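Local structure of M152 protein (Murid herpesvirus 1, 4G59) at residues B[79-82]-B[83-87]; B[131-134]-B[135-139]; B[235-239]-B[240-244]. The protein is an MHC class I-like viral glycoprotein that probably binds host RAE-1 ligands of the NKG2D receptor and keeps them from the infected cell surface. All coordinates share one frame; numbering follows the deposited sequence.

Contact 1: B[79-82]-B[83-87]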
loop_
_atom_site.group_PDB
_atom_site.type_symbol
_atom_site.label_atom_id
_atom_site.label_comp_id
_atom_site.label_asym_id
_atom_site.label_seq_id
_atom_site.Cartn_x
_atom_site.Cartn_y
_atom_site.Cartn_z
ATOM N N ARG B 79 -22.159 6.663 -0.676
ATOM C CA ARG B 79 -23.235 7.243 0.112
ATOM C C ARG B 79 -23.137 6.849 1.591
ATOM O O ARG B 79 -23.131 7.712 2.465
ATOM C CB ARG B 79 -24.593 6.796 -0.438
ATOM C CG ARG B 79 -25.737 7.688 -0.004
ATOM C CD ARG B 79 -27.076 6.985 -0.057
ATOM N NE ARG B 79 -27.076 5.707 0.653
ATOM C CZ ARG B 79 -27.189 5.575 1.970
ATOM N NH1 ARG B 79 -27.303 6.647 2.735
ATOM N NH2 ARG B 79 -27.179 4.372 2.525
ATOM N N PHE B 80 -23.063 5.551 1.870
ATOM C CA PHE B 80 -23.072 5.072 3.252
ATOM C C PHE B 80 -21.932 5.649 4.093
ATOM O O PHE B 80 -22.138 6.083 5.224
ATOM C CB PHE B 80 -23.026 3.536 3.289
ATOM C CG PHE B 80 -22.736 2.961 4.667
ATOM C CD1 PHE B 80 -23.630 3.132 5.718
ATOM C CD2 PHE B 80 -21.567 2.235 4.902
ATOM C CE1 PHE B 80 -23.354 2.589 6.992
ATOM C CE2 PHE B 80 -21.285 1.691 6.166
ATOM C CZ PHE B 80 -22.178 1.869 7.216
ATOM N N VAL B 81 -20.728 5.634 3.534
ATOM C CA VAL B 81 -19.528 6.054 4.259
ATOM C C VAL B 81 -19.533 7.574 4.447
ATOM O O VAL B 81 -19.012 8.085 5.451
ATOM C CB VAL B 81 -18.225 5.554 3.549
ATOM C CG1 VAL B 81 -16.994 6.060 4.255
ATOM C CG2 VAL B 81 -18.192 4.028 3.489
ATOM N N TYR B 82 -20.138 8.286 3.493
ATOM C CA TYR B 82 -20.290 9.736 3.601
ATOM C C TYR B 82 -21.209 10.113 4.767
ATOM O O TYR B 82 -20.831 10.935 5.604
ATOM C CB TYR B 82 -20.799 10.344 2.292
ATOM C CG TYR B 82 -21.268 11.778 2.429
ATOM C CD1 TYR B 82 -20.359 12.815 2.588
ATOM C CD2 TYR B 82 -22.621 12.095 2.399
ATOM C CE1 TYR B 82 -20.784 14.128 2.716
ATOM C CE2 TYR B 82 -23.053 13.404 2.527
ATOM C CZ TYR B 82 -22.129 14.414 2.688
ATOM O OH TYR B 82 -22.545 15.717 2.822
ATOM N N GLU B 83 -22.405 9.523 4.824
ATOM C CA GLU B 83 -23.302 9.741 5.964
ATOM C C GLU B 83 -22.598 9.414 7.276
ATOM O O GLU B 83 -22.595 10.229 8.192
ATOM C CB GLU B 83 -24.575 8.899 5.870
ATOM C CG GLU B 83 -25.313 8.979 4.551
ATOM C CD GLU B 83 -25.899 10.343 4.267
ATOM O OE1 GLU B 83 -26.510 10.932 5.181
ATOM O OE2 GLU B 83 -25.759 10.822 3.120
ATOM N N TYR B 84 -22.003 8.223 7.355
ATOM C CA TYR B 84 -21.364 7.749 8.580
ATOM C C TYR B 84 -20.355 8.755 9.094
ATOM O O TYR B 84 -20.404 9.141 10.265
ATOM C CB TYR B 84 -20.667 6.418 8.321
ATOM C CG TYR B 84 -19.872 5.858 9.482
ATOM C CD1 TYR B 84 -20.257 6.071 10.795
ATOM C CD2 TYR B 84 -18.733 5.101 9.256
ATOM C CE1 TYR B 84 -19.528 5.541 11.852
ATOM C CE2 TYR B 84 -17.994 4.575 10.305
ATOM C CZ TYR B 84 -18.392 4.799 11.595
ATOM O OH TYR B 84 -17.658 4.272 12.631
ATOM N N ILE B 85 -19.454 9.177 8.210
ATOM C CA ILE B 85 -18.387 10.107 8.565
ATOM C C ILE B 85 -18.927 11.456 9.071
ATOM O O ILE B 85 -18.510 11.939 10.136
ATOM C CB ILE B 85 -17.404 10.313 7.385
ATOM C CG1 ILE B 85 -16.397 9.168 7.325
ATOM C CG2 ILE B 85 -16.676 11.647 7.509
ATOM C CD1 ILE B 85 -15.529 9.066 8.568
ATOM N N MET B 86 -19.857 12.046 8.318
ATOM C CA MET B 86 -20.459 13.324 8.695
ATOM C C MET B 86 -21.267 13.248 10.004
ATOM O O MET B 86 -21.054 14.052 10.908
ATOM C CB MET B 86 -21.329 13.884 7.559
ATOM C CG MET B 86 -20.570 14.235 6.278
ATOM S SD MET B 86 -19.160 15.348 6.502
ATOM C CE MET B 86 -19.986 16.924 6.728
ATOM N N ASN B 87 -22.179 12.281 10.100
ATOM C CA ASN B 87 -23.058 12.131 11.265
ATOM C C ASN B 87 -22.398 11.668 12.569
ATOM O O ASN B 87 -22.896 11.971 13.648
ATOM C CB ASN B 87 -24.220 11.185 10.948
ATOM C CG ASN B 87 -25.061 11.655 9.779
ATOM O OD1 ASN B 87 -24.912 12.779 9.300
ATOM N ND2 ASN B 87 -25.964 10.793 9.317
#

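Contact 2: B[131-134]-B[135-139]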
loop_
_atom_site.group_PDB
_atom_site.type_symbol
_atom_site.label_atom_id
_atom_site.label_comp_id
_atom_site.label_asym_id
_atom_site.label_seq_id
_atom_site.Cartn_x
_atom_site.Cartn_y
_atom_site.Cartn_z
ATOM N N LEU B 131 -13.444 -4.891 18.135
ATOM C CA LEU B 131 -12.066 -5.364 18.259
ATOM C C LEU B 131 -11.095 -4.248 18.629
ATOM O O LEU B 131 -9.974 -4.517 19.059
ATOM C CB LEU B 131 -11.617 -6.004 16.948
ATOM C CG LEU B 131 -12.522 -7.109 16.418
ATOM C CD1 LEU B 131 -11.940 -7.722 15.175
ATOM C CD2 LEU B 131 -12.701 -8.158 17.488
ATOM N N GLY B 132 -11.513 -2.999 18.437
ATOM C CA GLY B 132 -10.655 -1.860 18.712
ATOM C C GLY B 132 -11.374 -0.519 18.793
ATOM O O GLY B 132 -12.555 -0.408 18.455
ATOM N N SER B 133 -10.658 0.503 19.258
ATOM C CA SER B 133 -11.173 1.871 19.261
ATOM C C SER B 133 -10.211 2.787 18.508
ATOM O O SER B 133 -8.993 2.611 18.594
ATOM C CB SER B 133 -11.391 2.382 20.688
ATOM O OG SER B 133 -12.420 3.370 20.729
ATOM N N PRO B 134 -10.759 3.746 17.746
ATOM C CA PRO B 134 -9.965 4.727 16.994
ATOM C C PRO B 134 -9.352 5.795 17.903
ATOM O O PRO B 134 -10.075 6.415 18.694
ATOM C CB PRO B 134 -10.988 5.369 16.040
ATOM C CG PRO B 134 -12.185 4.469 16.069
ATOM C CD PRO B 134 -12.189 3.804 17.402
ATOM N N PRO B 135 -8.029 6.009 17.776
ATOM C CA PRO B 135 -7.142 6.834 18.608
ATOM C C PRO B 135 -7.593 8.250 18.990
ATOM O O PRO B 135 -7.347 8.668 20.126
ATOM C CB PRO B 135 -5.877 6.909 17.762
ATOM C CG PRO B 135 -5.828 5.590 17.110
ATOM C CD PRO B 135 -7.258 5.232 16.790
ATOM N N TYR B 136 -8.184 9.010 18.085
ATOM C CA TYR B 136 -8.574 10.356 18.498
ATOM C C TYR B 136 -10.079 10.560 18.345
ATOM O O TYR B 136 -10.541 11.436 17.607
ATOM C CB TYR B 136 -7.733 11.418 17.773
ATOM C CG TYR B 136 -6.357 11.557 18.380
ATOM C CD1 TYR B 136 -5.984 12.705 19.053
ATOM C CD2 TYR B 136 -5.440 10.518 18.316
ATOM C CE1 TYR B 136 -4.722 12.823 19.628
ATOM C CE2 TYR B 136 -4.179 10.621 18.888
ATOM C CZ TYR B 136 -3.823 11.776 19.542
ATOM O OH TYR B 136 -2.570 11.879 20.109
ATOM N N SER B 137 -10.837 9.731 19.056
ATOM C CA SER B 137 -12.290 9.753 18.964
ATOM C C SER B 137 -12.964 9.778 20.342
ATOM O O SER B 137 -13.720 8.863 20.691
ATOM C CB SER B 137 -12.768 8.538 18.174
ATOM O OG SER B 137 -12.255 7.344 18.739
ATOM N N PRO B 138 -12.709 10.836 21.127
ATOM C CA PRO B 138 -13.281 10.839 22.476
ATOM C C PRO B 138 -14.783 11.133 22.440
ATOM O O PRO B 138 -15.537 10.612 23.264
ATOM C CB PRO B 138 -12.516 11.969 23.166
ATOM C CG PRO B 138 -12.179 12.927 22.055
ATOM C CD PRO B 138 -11.976 12.081 20.822
ATOM N N ASP B 139 -15.201 11.947 21.475
ATOM C CA ASP B 139 -16.601 12.324 21.319
ATOM C C ASP B 139 -17.467 11.244 20.671
ATOM O O ASP B 139 -18.693 11.363 20.665
ATOM C CB ASP B 139 -16.714 13.613 20.500
ATOM C CG ASP B 139 -16.120 14.814 21.211
ATOM O OD1 ASP B 139 -16.298 14.924 22.447
ATOM O OD2 ASP B 139 -15.479 15.645 20.526
#

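Contact 3: B[235-239]-B[240-244]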
loop_
_atom_site.group_PDB
_atom_site.type_symbol
_atom_site.label_atom_id
_atom_site.label_comp_id
_atom_site.label_asym_id
_atom_site.label_seq_id
_atom_site.Cartn_x
_atom_site.Cartn_y
_atom_site.Cartn_z
ATOM N N ALA B 235 10.781 -7.211 -4.834
ATOM C CA ALA B 235 11.343 -7.381 -3.481
ATOM C C ALA B 235 12.754 -6.848 -3.419
ATOM O O ALA B 235 13.465 -6.860 -4.429
ATOM C CB ALA B 235 11.319 -8.857 -3.031
ATOM N N TRP B 236 13.167 -6.419 -2.232
ATOM C CA TRP B 236 14.490 -5.855 -2.029
ATOM C C TRP B 236 15.274 -6.577 -0.940
ATOM O O TRP B 236 14.751 -6.831 0.157
ATOM C CB TRP B 236 14.361 -4.384 -1.655
ATOM C CG TRP B 236 13.912 -3.551 -2.804
ATOM C CD1 TRP B 236 12.630 -3.231 -3.138
ATOM C CD2 TRP B 236 14.753 -2.926 -3.780
ATOM N NE1 TRP B 236 12.620 -2.438 -4.266
ATOM C CE2 TRP B 236 13.912 -2.239 -4.684
ATOM C CE3 TRP B 236 16.129 -2.885 -3.988
ATOM C CZ2 TRP B 236 14.415 -1.516 -5.783
ATOM C CZ3 TRP B 236 16.630 -2.161 -5.078
ATOM C CH2 TRP B 236 15.776 -1.491 -5.957
ATOM N N LEU B 237 16.529 -6.890 -1.258
ATOM C CA LEU B 237 17.459 -7.526 -0.329
ATOM C C LEU B 237 18.615 -6.560 -0.059
ATOM O O LEU B 237 19.101 -5.852 -0.969
ATOM C CB LEU B 237 17.999 -8.846 -0.926
ATOM C CG LEU B 237 19.244 -9.500 -0.307
ATOM C CD1 LEU B 237 18.920 -10.098 1.053
ATOM C CD2 LEU B 237 19.868 -10.565 -1.208
ATOM N N ASP B 238 19.045 -6.535 1.189
ATOM C CA ASP B 238 20.217 -5.788 1.555
ATOM C C ASP B 238 21.262 -6.839 1.811
ATOM O O ASP B 238 21.152 -7.609 2.743
ATOM C CB ASP B 238 19.962 -4.990 2.828
ATOM C CG ASP B 238 21.095 -4.055 3.169
ATOM O OD1 ASP B 238 22.184 -4.200 2.602
ATOM O OD2 ASP B 238 20.896 -3.168 4.008
ATOM N N LEU B 239 22.287 -6.871 0.981
ATOM C CA LEU B 239 23.362 -7.794 1.198
ATOM C C LEU B 239 23.894 -7.315 2.524
ATOM O O LEU B 239 23.753 -6.152 2.871
ATOM C CB LEU B 239 24.423 -7.671 0.112
ATOM C CG LEU B 239 24.016 -8.080 -1.299
ATOM C CD1 LEU B 239 25.127 -7.810 -2.270
ATOM C CD2 LEU B 239 23.614 -9.528 -1.352
ATOM N N ARG B 240 24.469 -8.210 3.295
ATOM C CA ARG B 240 24.956 -7.833 4.605
ATOM C C ARG B 240 23.809 -7.974 5.571
ATOM O O ARG B 240 23.900 -7.543 6.706
ATOM C CB ARG B 240 25.313 -6.347 4.652
ATOM C CG ARG B 240 24.191 -5.397 4.998
ATOM C CD ARG B 240 24.781 -4.064 5.454
ATOM N NE ARG B 240 23.789 -3.005 5.627
ATOM C CZ ARG B 240 23.706 -1.922 4.860
ATOM N NH1 ARG B 240 24.562 -1.746 3.862
ATOM N NH2 ARG B 240 22.771 -1.015 5.090
ATOM N N ASP B 241 22.751 -8.633 5.126
ATOM C CA ASP B 241 21.713 -9.073 6.024
ATOM C C ASP B 241 21.993 -10.538 5.821
ATOM O O ASP B 241 21.487 -11.389 6.534
ATOM C CB ASP B 241 20.301 -8.721 5.580
ATOM C CG ASP B 241 19.822 -7.417 6.163
ATOM O OD1 ASP B 241 20.541 -6.845 6.991
ATOM O OD2 ASP B 241 18.729 -6.958 5.797
ATOM N N LEU B 242 22.824 -10.811 4.824
ATOM C CA LEU B 242 23.249 -12.165 4.500
ATOM C C LEU B 242 24.487 -12.585 5.299
ATOM O O LEU B 242 24.918 -13.741 5.228
ATOM C CB LEU B 242 23.512 -12.301 2.995
ATOM C CG LEU B 242 22.271 -12.277 2.092
ATOM C CD1 LEU B 242 22.586 -12.837 0.731
ATOM C CD2 LEU B 242 21.114 -13.045 2.726
ATOM N N ASN B 243 25.036 -11.644 6.065
ATOM C CA ASN B 243 26.243 -11.866 6.856
ATOM C C ASN B 243 27.378 -12.442 6.014
ATOM O O ASN B 243 27.661 -13.638 6.078
ATOM C CB ASN B 243 25.965 -12.774 8.066
ATOM C CG ASN B 243 24.779 -12.306 8.902
ATOM O OD1 ASN B 243 24.468 -11.115 8.965
ATOM N ND2 ASN B 243 24.113 -13.251 9.556
ATOM N N GLY B 244 28.002 -11.594 5.202
ATOM C CA GLY B 244 29.182 -11.982 4.448
ATOM C C GLY B 244 28.960 -12.897 3.255
ATOM O O GLY B 244 29.749 -12.885 2.309
#

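Contact 1: B[79-82]-B[83-87]
R79-Y82 and E83-M86 meet in a local i to i+4 contact along helix 68-89, a long helix of the MHC-like platform. Each step carries a backbone hydrogen bond, among them E83 N to R79 O at 3.1 Å, with an N-H...O angle of 175°. On the outer face, M86 CG approaches the Y82 ring and lies 4.0 Å from its centroid, an off-centre CH-pi contact. The sulfur follows obliquely as a Met-aromatic contact, with SD 5.2 Å from the Y82 centroid. With CG opposite the backbone N (chi1 167°), the Y82 ring stands out from the helix, leaning slightly toward the turn of M86. The carboxylate of E83 meets the same ring differently: OE2 comes to the ring edge, 3.5 Å from Y82 CD2, with the two planes steeply turned. E83 bends at chi2, and its CG rests 3.6 Å from R79 NH1. Its OE2 stays 4.5 Å from R79 NH1, beyond a salt bridge, while R79 NH2 is paired with E76. The inner face is mostly apolar and aromatic, but V81 and I85 lie against R29 of strand 22-31, V81 also on V95 and F97. F80 meets F97 edge-to-face, and Y84 stacks on Y148 while its OH bonds to Q112, joining the helix to the sheet beneath and to helix 142-148.

Contact 2: B[131-134]-B[135-139]
S137 stands its hydroxyl over one face of the P134 pyrrolidine ring, with OG 3.6 Å from P134 CB and at nearly the same distance from CG and CD. With chi1 at 54°, OG is held between the backbone N and the carbonyl carbon of its own residue, and the CA-CB bond already aims back at P134. The same oxygen also meets the P134 carbonyl. The modelled separation, 2.4 Å from S137 OG to P134 O, is too short to be trusted in detail, but the hydroxyl would be the donor of such a hydrogen bond. P135 comes at P134 from another direction: its ring lies alongside across a trans peptide bond, P135 CD being 3.8 Å from P134 CB. S133 touches that ring too, its backbone O lying 3.6 Å from P135 CD.

This is the loop between strand 128-130, at the edge of the eight-stranded platform sheet, and helix 142-148. P134 has an extended, polyproline-like backbone, after which P135 turns the chain, bringing P134 CA within 5.9 Å of S137 CA. P134 is buried, packed on L119 of strand 117-123 and on R93, which P135 touches as well. The Y136 side chain leaves P134 behind and lies on the backbone of the chain of another protein, and P135 packs there on a polar side chain.

Contact 3: B[235-239]-B[240-244]
D238, L239 and R240 carry this contact, where strand 231-238 runs out into a type II beta turn from D238 to D241. The D238 carboxylate sits over one face of the R240 guanidinium, OD1 3.4 Å above its plane, the carboxylate and guanidinium planes 71° apart. Its OD2 is 3.1 Å from R240 NH2, a salt bridge of charges alone, since no N-H points at that oxygen. R240 takes the left-handed third position of the turn and reaches back with its chain extended from CG to NE; the model crowds its CG against the L239 carbonyl, so its exact placement is doubtful. The turn itself is closed by a weak bond, D241 N to D238 O at 3.0 Å.

L239 looks to the other side, its CD2 4.0 Å from L242 CD1. L242 also crosses L237 at about a right angle and, with L213 and F248, completes an apolar cluster in the beta-sandwich domain. D238 OD2 has a stronger partner, a basic side chain on the chain of another protein. That partner would probably stabilise the negative charge of D238, R240 as modelled adding to it, while D241 OD2, 4.7 Å from D238 OD2, would work against it.

Contacts 1 and 2 belong to the same MHC-like platform, their centres about 17 Å apart though they do not touch, whereas contact 3 lies some 46 Å between centres from contact 1, on the opposite side of the chain's centre, in the sandwich domain. Contact 1 is partly buried and repeats regular helical bonds, with F80, V81, Y84 and I85 inward, and R79, Y82 and M86 outward. Contact 2 is a surface loop built from proline rings and a single hydroxyl. Contact 3 mixes leucine packing, L237 and L242 buried, with ion pairing at a turn. Another protein chain reaches contacts 2 and 3: it packs on both and adds a salt bridge at contact 3. None touches contact 1.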